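Local coordinates for protein chromosome-partitioning ATPase Soj (Thermus thermophilus, PDB 1WCV) that hydrolyses ATP, probably in the service of chromosome partitioning, and cooperatively binds double-stranded DNA in an ATP-dependent manner to form nucleoprotein filaments, at residues A[174-179]-A[199-204]; A[6-11]-A[133-138]; A[60-65]-A[86-91]; A[94-99]-A[124-129]; A[27-32]-A[76-81]. All coordinates share one frame; numbering follows the deposited sequence.

In the fold
Interactions 1, 2 and 5 belong to the central sheet of this P-loop ATPase, whereas interactions 3 and 4 join helices on the opposite side of the chain's centre from interaction 1. Interaction 2 pairs strand 8-11 with strand 136-142, whose other neighbour, 170-177, carries interaction 1; the two contacts meet where Phe-202 CE2 lies 4.1 Å from Val-138 CG1. Interaction 5 is nested in the loop that interaction 2 closes, their nearest atoms about 5 Å apart. Interactions 3 and 4 share helix 89-96 and touch through Leu-89 CD2 and Leu-126 CD1, 3.5 Å apart. Interaction 2 lies nearest the nucleotide site: the Leu-11 side chain is about 4 Å from that of the ATP-binding Lys-20.

Interaction 1. Residues A[174-179]-A[199-204]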
# COMPACT_ATOMS: atom_id res chain seq x y z
N ILE A 174 5.50 10.75 -2.27
CA ILE A 174 6.33 10.28 -3.37
C ILE A 174 5.68 8.97 -3.81
O ILE A 174 5.39 8.10 -2.99
CB ILE A 174 7.76 10.00 -2.89
CG1 ILE A 174 8.41 11.30 -2.42
CG2 ILE A 174 8.57 9.36 -4.02
CD1 ILE A 174 9.61 11.09 -1.54
N LEU A 175 5.45 8.84 -5.11
CA LEU A 175 4.81 7.64 -5.66
C LEU A 175 5.74 6.83 -6.55
O LEU A 175 6.26 7.34 -7.53
CB LEU A 175 3.58 8.03 -6.49
CG LEU A 175 2.85 6.88 -7.22
CD1 LEU A 175 2.23 5.91 -6.21
CD2 LEU A 175 1.75 7.49 -8.11
N VAL A 176 5.93 5.56 -6.20
CA VAL A 176 6.77 4.69 -7.02
C VAL A 176 5.89 4.15 -8.16
O VAL A 176 4.83 3.57 -7.91
CB VAL A 176 7.31 3.51 -6.20
CG1 VAL A 176 8.16 2.61 -7.08
CG2 VAL A 176 8.15 4.03 -5.02
N THR A 177 6.31 4.39 -9.39
CA THR A 177 5.57 3.92 -10.56
C THR A 177 6.48 3.03 -11.39
O THR A 177 7.69 2.94 -11.14
CB THR A 177 5.10 5.11 -11.46
OG1 THR A 177 6.24 5.74 -12.05
CG2 THR A 177 4.32 6.13 -10.64
N MET A 178 5.89 2.37 -12.38
CA MET A 178 6.64 1.49 -13.28
C MET A 178 7.49 0.47 -12.55
O MET A 178 8.58 0.10 -13.00
CB MET A 178 7.48 2.35 -14.22
CG MET A 178 6.62 3.37 -14.96
SD MET A 178 7.46 4.31 -16.22
CE MET A 178 7.31 3.18 -17.61
N TYR A 179 6.99 -0.00 -11.42
CA TYR A 179 7.68 -1.01 -10.63
C TYR A 179 7.78 -2.28 -11.48
O TYR A 179 6.76 -2.91 -11.78
CB TYR A 179 6.87 -1.28 -9.35
CG TYR A 179 7.45 -2.30 -8.40
CD1 TYR A 179 8.28 -1.91 -7.34
CD2 TYR A 179 7.14 -3.65 -8.53
CE1 TYR A 179 8.78 -2.86 -6.42
CE2 TYR A 179 7.62 -4.59 -7.63
CZ TYR A 179 8.44 -4.20 -6.58
OH TYR A 179 8.89 -5.15 -5.68
N GLU A 199 7.99 7.81 5.60
CA GLU A 199 6.54 7.95 5.44
C GLU A 199 6.12 8.79 4.25
O GLU A 199 4.96 8.75 3.85
CB GLU A 199 5.93 8.53 6.73
CG GLU A 199 6.42 9.94 7.06
CD GLU A 199 5.84 10.47 8.36
OE1 GLU A 199 6.15 9.89 9.43
OE2 GLU A 199 5.09 11.46 8.32
N LYS A 200 7.05 9.55 3.69
CA LYS A 200 6.73 10.37 2.54
C LYS A 200 6.37 9.54 1.31
O LYS A 200 5.69 10.01 0.41
CB LYS A 200 7.91 11.29 2.21
CG LYS A 200 8.21 12.30 3.31
CD LYS A 200 9.36 13.20 2.93
CE LYS A 200 10.67 12.44 2.84
NZ LYS A 200 11.81 13.35 2.55
N VAL A 201 6.81 8.28 1.29
CA VAL A 201 6.54 7.42 0.15
C VAL A 201 5.21 6.71 0.33
O VAL A 201 4.98 6.08 1.37
CB VAL A 201 7.65 6.35 -0.01
CG1 VAL A 201 7.43 5.55 -1.30
CG2 VAL A 201 9.02 7.03 -0.01
N PHE A 202 4.32 6.84 -0.66
CA PHE A 202 3.03 6.17 -0.60
C PHE A 202 3.26 4.67 -0.51
O PHE A 202 4.21 4.15 -1.09
CB PHE A 202 2.22 6.44 -1.87
CG PHE A 202 1.62 7.81 -1.94
CD1 PHE A 202 0.52 8.15 -1.15
CD2 PHE A 202 2.12 8.75 -2.84
CE1 PHE A 202 -0.07 9.39 -1.25
CE2 PHE A 202 1.52 10.01 -2.95
CZ PHE A 202 0.42 10.34 -2.16
N TRP A 203 2.39 3.98 0.22
CA TRP A 203 2.48 2.53 0.34
C TRP A 203 1.99 1.87 -0.95
O TRP A 203 2.46 0.80 -1.32
CB TRP A 203 1.65 2.04 1.53
CG TRP A 203 2.38 2.26 2.81
CD1 TRP A 203 2.09 3.17 3.78
CD2 TRP A 203 3.60 1.62 3.21
NE1 TRP A 203 3.06 3.15 4.76
CE2 TRP A 203 3.99 2.20 4.43
CE3 TRP A 203 4.40 0.61 2.65
CZ2 TRP A 203 5.16 1.82 5.11
CZ3 TRP A 203 5.55 0.23 3.33
CH2 TRP A 203 5.92 0.83 4.54
N THR A 204 1.04 2.51 -1.63
CA THR A 204 0.55 1.97 -2.89
C THR A 204 1.62 2.21 -3.94
O THR A 204 2.14 3.32 -4.07
CB THR A 204 -0.75 2.67 -3.34
OG1 THR A 204 -1.73 2.57 -2.30
CG2 THR A 204 -1.28 2.04 -4.62
O HOH W 1 4.65 4.46 -3.85
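Ile-174 is bonded to the 199-204 segment through both its backbone N and its backbone O: N donates to Lys-200 O at 2.8 Å, and O accepts from Phe-202 N at 2.9 Å. These bonds make a single bridge, with Val-201 opposite Ile-174. Phe-202 points its CB toward the strand, 3.7 Å from Ile-174 O, and CG is only slightly farther from the same oxygen. With CG placed beside the backbone N (chi1 -75°), CD2 comes to 3.3 Å from Ile-174 O and 4.0 Å from Leu-175 CB, both oblique to the ring. CE2, the next atom outward, lies 4.1 Å from Ile-174 N, and helix 230-246 touches the side chain through Val-242 and makes a cation-pi contact with the ring through Arg-245. Farther along, Val-176 CG2 meets Val-201 CG1, while Leu-175 CD1 reaches Thr-204 O at 3.4 Å. Where the backbones diverge, one water accepts from Val-176 N and donates to both Phe-202 O and Thr-204 O. Direct pairing therefore gives way to solvent-mediated pairing within two residues, and polar backbone atoms that apolar side chains bury on this flank of the sheet still find hydrogen-bonding partners.

Interaction 2. Residues A[6-11]-A[133-138]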
# COMPACT_ATOMS: atom_id res chain seq x y z
N VAL A 6 -5.91 20.95 1.43
CA VAL A 6 -5.32 20.66 0.12
C VAL A 6 -6.42 20.41 -0.90
O VAL A 6 -7.19 19.46 -0.79
CB VAL A 6 -4.40 19.42 0.18
CG1 VAL A 6 -3.85 19.10 -1.20
CG2 VAL A 6 -3.25 19.68 1.15
N ARG A 7 -6.49 21.28 -1.90
CA ARG A 7 -7.49 21.17 -2.95
C ARG A 7 -6.78 21.02 -4.30
O ARG A 7 -7.20 20.25 -5.17
CB ARG A 7 -8.38 22.42 -2.95
CG ARG A 7 -9.74 22.23 -3.61
CD ARG A 7 -10.63 23.44 -3.36
NE ARG A 7 -10.05 24.65 -3.94
CZ ARG A 7 -10.06 24.93 -5.24
NH1 ARG A 7 -9.50 26.05 -5.68
NH2 ARG A 7 -10.64 24.10 -6.10
N ARG A 8 -5.68 21.75 -4.46
CA ARG A 8 -4.89 21.71 -5.69
C ARG A 8 -3.67 20.83 -5.48
O ARG A 8 -2.88 21.06 -4.55
CB ARG A 8 -4.45 23.11 -6.10
CG ARG A 8 -5.60 24.00 -6.50
CD ARG A 8 -5.12 25.42 -6.72
NE ARG A 8 -6.21 26.32 -7.09
CZ ARG A 8 -6.08 27.64 -7.14
NH1 ARG A 8 -7.12 28.39 -7.48
NH2 ARG A 8 -4.92 28.20 -6.84
N ILE A 9 -3.51 19.84 -6.35
CA ILE A 9 -2.40 18.92 -6.27
C ILE A 9 -1.59 18.93 -7.56
O ILE A 9 -2.12 18.70 -8.65
CB ILE A 9 -2.91 17.47 -6.01
CG1 ILE A 9 -3.71 17.44 -4.70
CG2 ILE A 9 -1.75 16.50 -5.95
CD1 ILE A 9 -4.46 16.13 -4.46
N ALA A 10 -0.30 19.22 -7.43
CA ALA A 10 0.57 19.24 -8.58
C ALA A 10 1.25 17.89 -8.69
O ALA A 10 1.65 17.31 -7.67
CB ALA A 10 1.63 20.34 -8.42
N LEU A 11 1.34 17.37 -9.91
CA LEU A 11 2.02 16.12 -10.18
C LEU A 11 3.32 16.60 -10.82
O LEU A 11 3.30 17.19 -11.90
CB LEU A 11 1.24 15.27 -11.19
CG LEU A 11 -0.09 14.62 -10.78
CD1 LEU A 11 0.13 13.67 -9.63
CD2 LEU A 11 -1.10 15.69 -10.41
N ALA A 133 0.90 27.46 -7.35
CA ALA A 133 -0.56 27.45 -7.22
C ALA A 133 -1.11 26.27 -6.41
O ALA A 133 -2.23 26.33 -5.90
CB ALA A 133 -1.18 27.45 -8.61
N ALA A 134 -0.33 25.21 -6.29
CA ALA A 134 -0.77 24.02 -5.57
C ALA A 134 -0.59 24.09 -4.06
O ALA A 134 0.16 24.91 -3.55
CB ALA A 134 -0.04 22.80 -6.12
N GLU A 135 -1.28 23.20 -3.35
CA GLU A 135 -1.13 23.12 -1.91
C GLU A 135 -0.43 21.79 -1.61
O GLU A 135 0.31 21.67 -0.63
CB GLU A 135 -2.49 23.16 -1.21
CG GLU A 135 -3.22 24.48 -1.31
CD GLU A 135 -4.32 24.47 -2.35
OE1 GLU A 135 -5.11 23.51 -2.36
OE2 GLU A 135 -4.39 25.42 -3.16
N GLY A 136 -0.66 20.80 -2.47
CA GLY A 136 -0.03 19.50 -2.27
C GLY A 136 0.69 19.05 -3.53
O GLY A 136 0.31 19.43 -4.63
N VAL A 137 1.74 18.25 -3.36
CA VAL A 137 2.49 17.75 -4.50
C VAL A 137 2.65 16.24 -4.43
O VAL A 137 2.94 15.69 -3.37
CB VAL A 137 3.92 18.34 -4.55
CG1 VAL A 137 4.65 17.84 -5.79
CG2 VAL A 137 3.87 19.87 -4.54
N VAL A 138 2.44 15.57 -5.56
CA VAL A 138 2.64 14.13 -5.65
C VAL A 138 3.80 14.01 -6.63
O VAL A 138 3.73 14.52 -7.75
CB VAL A 138 1.41 13.39 -6.22
CG1 VAL A 138 1.78 11.94 -6.57
CG2 VAL A 138 0.29 13.40 -5.20
O HOH W 2 -7.16 26.18 -3.56
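The carboxylate of Glu-135 is turned back against the backbone that leads into strand 8-11. A bend at chi2 (101°) brings OE1 to two successive amides, Arg-7 N at 2.7 Å and Arg-8 N at 2.8 Å. Arg-7 N meets the oxygen nearly along its C-O axis, whereas Arg-8 N comes from above the carboxylate plane. The extended Arg-8 side chain crosses that of Glu-135 obliquely, with guanidinium and carboxylate planes 37° apart. No N-H of Arg-8 points at OE2, so their attraction is one of charge alone; NH2 instead makes a weak, in-plane bond to Ala-133 O at 3.4 Å. Arg-7 sends its own guanidinium to a salt bridge with Asp-109. In return, Arg-8 O accepts from both Glu-135 N and Gly-136 N. Beyond it, Ala-10 N donates to Gly-136 O and Ala-10 O accepts from Val-138 N at 2.8 Å. Leu-11 and Val-138 lie side by side and point the same way, CD1 of the former 3.7 Å from CB of the latter, on the face that also holds Ile-9. Ala-10 CB packs on Ala-134 CB. Such parallel pairing of the strand before the P-loop with a later strand is characteristic of the P-loop NTPase core.

Interaction 3. Residues A[60-65]-A[86-91]; sequences GVYHLL and TPDLVG
Val-61 and Leu-89 form the close-packed, buried side of this contact: Val-61 CG2 stands only 3.3 Å from Leu-89 CG, tighter than usual for two carbons. Leu-89 CD1 crowds the same methyl, which occupies the position between the backbone N and the carbonyl carbon of Val-61. The looser side, only partly buried, is that of Tyr-62, Asp-88 and Gly-91. The tyrosine CG is anti to the backbone N (chi1 -175°), and this throws the ring across to the start of helix 89-96, where the CA atoms of Leu-89 and Gly-91 lie at the ring edge. Gly-91 CA is 3.6 Å from Tyr-62 CE2. The Asp-88 carboxylate lies over one ring face, although the modelled approach is too close to be trusted. Polar links across the contact are sparse: a water accepts from Tyr-62 N at 3.2 Å and is hydrogen-bonded to Thr-86 OG1 at 2.7 Å, with no direct hydrogen bond joining the segments. With an alanine in place of Tyr-62, the backbone at Leu-89 and Gly-91 would probably lose the ring packed against it, leaving a gap. Cohesion thus rests on apolar and aromatic packing, with a single water carrying the polar link.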
# COMPACT_ATOMS: atom_id res chain seq x y z
N GLY A 60 -6.95 26.03 -24.86
CA GLY A 60 -6.51 25.39 -23.64
C GLY A 60 -6.14 26.33 -22.50
O GLY A 60 -6.69 27.43 -22.37
N VAL A 61 -5.20 25.87 -21.68
CA VAL A 61 -4.74 26.64 -20.52
C VAL A 61 -4.14 27.98 -20.90
O VAL A 61 -4.17 28.93 -20.10
CB VAL A 61 -3.71 25.83 -19.71
CG1 VAL A 61 -4.35 24.57 -19.17
CG2 VAL A 61 -2.53 25.47 -20.59
N TYR A 62 -3.58 28.08 -22.10
CA TYR A 62 -2.98 29.33 -22.54
C TYR A 62 -4.02 30.43 -22.57
O TYR A 62 -3.76 31.56 -22.17
CB TYR A 62 -2.36 29.18 -23.93
CG TYR A 62 -1.61 30.42 -24.41
CD1 TYR A 62 -2.29 31.58 -24.79
CD2 TYR A 62 -0.22 30.42 -24.47
CE1 TYR A 62 -1.60 32.71 -25.23
CE2 TYR A 62 0.48 31.54 -24.91
CZ TYR A 62 -0.21 32.68 -25.29
OH TYR A 62 0.49 33.79 -25.73
N HIS A 63 -5.21 30.09 -23.05
CA HIS A 63 -6.31 31.04 -23.13
C HIS A 63 -6.82 31.38 -21.74
O HIS A 63 -7.36 32.47 -21.52
CB HIS A 63 -7.42 30.45 -23.99
CG HIS A 63 -6.98 30.11 -25.38
ND1 HIS A 63 -6.61 31.06 -26.30
CD2 HIS A 63 -6.82 28.91 -25.99
CE1 HIS A 63 -6.24 30.47 -27.42
NE2 HIS A 63 -6.35 29.16 -27.26
N LEU A 64 -6.66 30.46 -20.80
CA LEU A 64 -7.09 30.69 -19.43
C LEU A 64 -6.24 31.81 -18.88
O LEU A 64 -6.73 32.73 -18.22
CB LEU A 64 -6.89 29.43 -18.59
CG LEU A 64 -7.36 29.56 -17.13
CD1 LEU A 64 -8.88 29.61 -17.09
CD2 LEU A 64 -6.83 28.39 -16.32
N LEU A 65 -4.94 31.73 -19.13
CA LEU A 65 -3.99 32.74 -18.68
C LEU A 65 -4.18 33.95 -19.58
O LEU A 65 -3.83 35.07 -19.23
CB LEU A 65 -2.56 32.23 -18.81
CG LEU A 65 -2.23 30.93 -18.06
CD1 LEU A 65 -0.88 30.41 -18.51
CD2 LEU A 65 -2.25 31.19 -16.57
N THR A 86 -2.20 22.84 -25.58
CA THR A 86 -2.00 22.87 -27.02
C THR A 86 -0.58 23.35 -27.30
O THR A 86 0.11 23.82 -26.39
CB THR A 86 -2.98 23.87 -27.68
OG1 THR A 86 -2.82 25.16 -27.08
CG2 THR A 86 -4.41 23.41 -27.50
N PRO A 87 -0.12 23.24 -28.56
CA PRO A 87 1.24 23.70 -28.88
C PRO A 87 1.32 25.22 -28.76
O PRO A 87 2.32 25.84 -29.12
CB PRO A 87 1.44 23.20 -30.31
CG PRO A 87 0.05 23.19 -30.87
CD PRO A 87 -0.75 22.61 -29.73
N ASP A 88 0.25 25.81 -28.24
CA ASP A 88 0.14 27.25 -28.05
C ASP A 88 0.64 27.63 -26.65
O ASP A 88 1.07 28.76 -26.42
CB ASP A 88 -1.33 27.67 -28.19
CG ASP A 88 -1.54 29.16 -28.03
OD1 ASP A 88 -1.02 29.93 -28.87
OD2 ASP A 88 -2.22 29.56 -27.06
N LEU A 89 0.57 26.67 -25.74
CA LEU A 89 0.99 26.87 -24.36
C LEU A 89 2.41 27.44 -24.28
O LEU A 89 2.72 28.26 -23.42
CB LEU A 89 0.94 25.55 -23.60
CG LEU A 89 0.29 25.60 -22.22
CD1 LEU A 89 0.41 24.22 -21.57
CD2 LEU A 89 0.95 26.66 -21.36
N VAL A 90 3.26 26.99 -25.19
CA VAL A 90 4.65 27.44 -25.23
C VAL A 90 4.84 28.97 -25.13
O VAL A 90 5.80 29.44 -24.47
CB VAL A 90 5.34 26.88 -26.50
CG1 VAL A 90 6.58 27.64 -26.82
CG2 VAL A 90 5.64 25.41 -26.28
N GLY A 91 3.97 29.72 -25.83
CA GLY A 91 4.00 31.19 -25.79
C GLY A 91 4.08 31.72 -24.37
O GLY A 91 5.14 32.25 -23.96
O HOH W 3 -3.03 26.06 -24.50

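Interaction 4. Residues A[94-99]-A[124-129]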
# COMPACT_ATOMS: atom_id res chain seq x y z
N VAL A 94 7.34 32.09 -22.01
CA VAL A 94 8.24 33.19 -22.19
C VAL A 94 7.82 34.23 -21.15
O VAL A 94 8.65 34.67 -20.35
CB VAL A 94 8.18 33.76 -23.62
CG1 VAL A 94 8.67 35.19 -23.56
CG2 VAL A 94 9.09 32.96 -24.60
N GLU A 95 6.52 34.59 -21.10
CA GLU A 95 5.94 35.59 -20.16
C GLU A 95 5.67 35.13 -18.70
O GLU A 95 5.70 35.96 -17.71
CB GLU A 95 4.63 36.10 -20.76
CG GLU A 95 4.33 35.61 -22.20
CD GLU A 95 2.87 35.75 -22.53
OE1 GLU A 95 2.54 36.24 -23.64
OE2 GLU A 95 2.01 35.37 -21.68
N LEU A 96 5.38 33.84 -18.54
CA LEU A 96 5.13 33.29 -17.22
C LEU A 96 6.43 33.35 -16.44
O LEU A 96 6.42 33.37 -15.22
CB LEU A 96 4.63 31.84 -17.29
CG LEU A 96 3.22 31.67 -17.87
CD1 LEU A 96 2.82 30.21 -17.76
CD2 LEU A 96 2.21 32.54 -17.13
N ALA A 97 7.54 33.39 -17.16
CA ALA A 97 8.84 33.51 -16.52
C ALA A 97 8.88 34.92 -15.92
O ALA A 97 8.78 35.91 -16.64
CB ALA A 97 9.95 33.35 -17.54
N GLY A 98 9.00 34.99 -14.60
CA GLY A 98 9.00 36.27 -13.93
C GLY A 98 7.62 36.52 -13.36
O GLY A 98 7.40 37.47 -12.62
N ALA A 99 6.68 35.64 -13.72
CA ALA A 99 5.30 35.71 -13.26
C ALA A 99 4.90 34.32 -12.76
O ALA A 99 4.10 33.62 -13.38
CB ALA A 99 4.38 36.15 -14.39
N SER A 124 10.24 24.30 -15.45
CA SER A 124 10.14 25.39 -16.42
C SER A 124 9.20 26.40 -15.77
O SER A 124 8.71 26.18 -14.66
CB SER A 124 9.52 24.88 -17.72
OG SER A 124 8.14 24.56 -17.54
N PRO A 125 8.95 27.54 -16.42
CA PRO A 125 8.04 28.49 -15.78
C PRO A 125 6.67 27.86 -15.53
O PRO A 125 5.96 28.26 -14.61
CB PRO A 125 7.99 29.65 -16.77
CG PRO A 125 9.41 29.65 -17.31
CD PRO A 125 9.65 28.17 -17.56
N LEU A 126 6.31 26.88 -16.35
CA LEU A 126 5.02 26.20 -16.19
C LEU A 126 5.06 25.29 -14.98
O LEU A 126 4.07 25.18 -14.25
CB LEU A 126 4.67 25.40 -17.45
CG LEU A 126 3.96 26.27 -18.50
CD1 LEU A 126 3.98 25.60 -19.87
CD2 LEU A 126 2.53 26.52 -18.03
N THR A 127 6.20 24.64 -14.75
CA THR A 127 6.33 23.77 -13.59
C THR A 127 6.25 24.65 -12.36
O THR A 127 5.54 24.36 -11.40
CB THR A 127 7.69 23.06 -13.58
OG1 THR A 127 7.90 22.41 -14.84
CG2 THR A 127 7.75 22.03 -12.45
N LEU A 128 6.99 25.75 -12.39
CA LEU A 128 7.02 26.68 -11.27
C LEU A 128 5.62 27.24 -11.01
O LEU A 128 5.22 27.39 -9.86
CB LEU A 128 8.01 27.81 -11.55
CG LEU A 128 8.31 28.78 -10.40
CD1 LEU A 128 7.12 29.67 -10.15
CD2 LEU A 128 8.66 28.00 -9.14
N ASN A 129 4.89 27.56 -12.07
CA ASN A 129 3.54 28.09 -11.89
C ASN A 129 2.63 27.05 -11.23
O ASN A 129 1.71 27.40 -10.49
CB ASN A 129 2.95 28.52 -13.23
CG ASN A 129 3.15 30.00 -13.50
OD1 ASN A 129 2.40 30.84 -13.01
ND2 ASN A 129 4.18 30.32 -14.28
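Leu-96 and Asn-129 meet at about a right angle through their first torsions. For Leu-96, CG beside the backbone N (chi1 -69°) directs CD1 to Leu-126 CD2 at 3.7 Å, while CB sits 3.4 Å from Asn-129 ND2. For Asn-129, a chi1 of -95° folds the amide back over its own helix, where ND2 donates to Pro-125 O at 2.7 Å. That donor stands above the carbonyl plane and opposite the backbone N of Asn-129, which bonds to the same oxygen from the other face, so Pro-125 O is gripped twice. ND2 also makes a weak bond to Ala-99 O at 3.4 Å, and OD1 accepts from Leu-103 N. With both ends engaged, the amide is probably held against rotation and ties helix 125-133 to the turn after helix 89-96 and, through Leu-103, to helix 102-106.

Pro-125, in the first turn of helix 125-133, presents its ring to the end of helix 89-96. Its CG lies 3.7 Å from Ala-97 CB, and its CB packs on Leu-96 CB, though Leu-96 and Ala-97 are poorly ordered. Just before it, Ser-124 and Thr-127 form a capping box: Ser-124 N donates to Thr-127 OG1 at 3.1 Å, and Ser-124 OG accepts weakly from Leu-126 N and Thr-127 N. A type II turn from Leu-96 to Ala-99 ends the other helix. The C-terminal end of helix 89-96 thereby rests against the N-terminal end of helix 125-133, with helix 61-65 touching Leu-96 through Leu-65 and helix 102-106 supplying Ala-102 to both Leu-96 and Asn-129.

Interaction 5. Residues A[27-32]-A[76-81]; sequences LAAYLA and PVDGFH
Apolar contact between Phe-80 and three alanines of helix 18-33 dominates here. Ala-28 CB sits over the centre of the ring in a CH-pi contact, 4.0 Å from the centroid of Phe-80 and 10° off its normal. Ala-29 contributes its backbone as well: its CA is 3.8 Å from Phe-80 CE1, approached obliquely. One turn on from Ala-28, Ala-32 CB touches Phe-80 CB at 4.2 Å. The ring reaches the helix because CG lies between the backbone N and the carbonyl carbon of Phe-80 (chi1 56°). On its opposite face is Val-77 O, offset toward the rim. A leucine in place of Phe-80 has no flat face, which would probably leave the Ala-28 methyl without its CH-pi partner.

Polar groups approach the helix without hydrogen-bonding across the two segments. Asp-78 OD1 comes within 3.4 Å of Ala-29 CB, but its carboxylate is held by Thr-221, which bonds to OD1, and by Arg-33, which forms a salt bridge with OD2. Gly-79 O lies 3.7 Å from Ala-32 CB.

Backbone bonds fix the hairpin that presents these groups. Val-77 N donates to Phe-80 O at 2.8 Å and Phe-80 N to Val-77 O at 2.7 Å, closing a type I' turn in which Gly-79 adopts angles that call for glycine. The hairpin joins strands 75-77 and 80-83 at one border of the sheet. Its inner strand runs beside strand 38-42, whose Val-38 and Leu-40 also touch Phe-80, while helix 18-33 packs against strand 114-118 through Leu-27, Ala-28 and Leu-31.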
# COMPACT_ATOMS: atom_id res chain seq x y z
N LEU A 27 -5.26 9.11 -11.56
CA LEU A 27 -5.59 9.57 -10.22
C LEU A 27 -6.89 10.36 -10.40
O LEU A 27 -7.82 10.25 -9.60
CB LEU A 27 -4.51 10.52 -9.69
CG LEU A 27 -4.06 10.44 -8.23
CD1 LEU A 27 -3.57 11.82 -7.83
CD2 LEU A 27 -5.19 9.99 -7.30
N ALA A 28 -6.95 11.14 -11.47
CA ALA A 28 -8.13 11.94 -11.76
C ALA A 28 -9.33 11.04 -12.01
O ALA A 28 -10.43 11.31 -11.54
CB ALA A 28 -7.88 12.83 -12.97
N ALA A 29 -9.11 9.96 -12.75
CA ALA A 29 -10.19 9.04 -13.09
C ALA A 29 -10.79 8.39 -11.85
O ALA A 29 -12.02 8.25 -11.75
CB ALA A 29 -9.69 7.96 -14.04
N TYR A 30 -9.94 7.99 -10.91
CA TYR A 30 -10.45 7.36 -9.71
C TYR A 30 -10.93 8.31 -8.64
O TYR A 30 -11.80 7.96 -7.85
CB TYR A 30 -9.42 6.37 -9.17
CG TYR A 30 -9.37 5.13 -10.03
CD1 TYR A 30 -10.39 4.18 -9.98
CD2 TYR A 30 -8.34 4.94 -10.94
CE1 TYR A 30 -10.40 3.08 -10.83
CE2 TYR A 30 -8.33 3.83 -11.80
CZ TYR A 30 -9.37 2.91 -11.73
OH TYR A 30 -9.37 1.83 -12.59
N LEU A 31 -10.38 9.52 -8.59
CA LEU A 31 -10.86 10.48 -7.61
C LEU A 31 -12.29 10.86 -8.04
O LEU A 31 -13.16 11.11 -7.21
CB LEU A 31 -9.95 11.71 -7.56
CG LEU A 31 -8.59 11.52 -6.87
CD1 LEU A 31 -7.76 12.79 -7.05
CD2 LEU A 31 -8.79 11.22 -5.39
N ALA A 32 -12.52 10.87 -9.35
CA ALA A 32 -13.85 11.19 -9.88
C ALA A 32 -14.83 10.10 -9.46
O ALA A 32 -15.95 10.38 -9.04
CB ALA A 32 -13.81 11.28 -11.39
N PRO A 76 -15.24 17.58 -20.91
CA PRO A 76 -15.64 16.47 -20.03
C PRO A 76 -15.05 15.15 -20.52
O PRO A 76 -15.10 14.84 -21.71
CB PRO A 76 -17.16 16.50 -20.12
CG PRO A 76 -17.39 16.91 -21.55
CD PRO A 76 -16.38 18.04 -21.73
N VAL A 77 -14.47 14.39 -19.61
CA VAL A 77 -13.87 13.12 -19.97
C VAL A 77 -13.85 12.16 -18.79
O VAL A 77 -13.50 12.54 -17.66
CB VAL A 77 -12.43 13.31 -20.49
CG1 VAL A 77 -11.57 13.98 -19.42
CG2 VAL A 77 -11.83 11.97 -20.89
N ASP A 78 -14.23 10.91 -19.06
CA ASP A 78 -14.27 9.84 -18.07
C ASP A 78 -14.70 10.27 -16.67
O ASP A 78 -14.08 9.89 -15.67
CB ASP A 78 -12.90 9.15 -17.97
CG ASP A 78 -12.96 7.86 -17.17
OD1 ASP A 78 -11.93 7.45 -16.60
OD2 ASP A 78 -14.05 7.24 -17.12
N GLY A 79 -15.76 11.07 -16.59
CA GLY A 79 -16.25 11.49 -15.29
C GLY A 79 -15.64 12.73 -14.67
O GLY A 79 -16.07 13.16 -13.60
N PHE A 80 -14.63 13.32 -15.31
CA PHE A 80 -14.04 14.54 -14.78
C PHE A 80 -13.87 15.59 -15.88
O PHE A 80 -14.28 15.38 -17.02
CB PHE A 80 -12.70 14.27 -14.09
CG PHE A 80 -11.68 13.59 -14.95
CD1 PHE A 80 -11.69 12.20 -15.10
CD2 PHE A 80 -10.68 14.32 -15.60
CE1 PHE A 80 -10.73 11.56 -15.88
CE2 PHE A 80 -9.71 13.69 -16.38
CZ PHE A 80 -9.73 12.30 -16.52
N HIS A 81 -13.27 16.73 -15.53
CA HIS A 81 -13.06 17.79 -16.51
C HIS A 81 -11.58 18.03 -16.77
O HIS A 81 -10.77 18.05 -15.85
CB HIS A 81 -13.71 19.09 -16.03
CG HIS A 81 -15.20 19.06 -16.02
ND1 HIS A 81 -15.97 20.10 -15.55
CD2 HIS A 81 -16.08 18.11 -16.43
CE1 HIS A 81 -17.25 19.80 -15.67
NE2 HIS A 81 -17.34 18.60 -16.20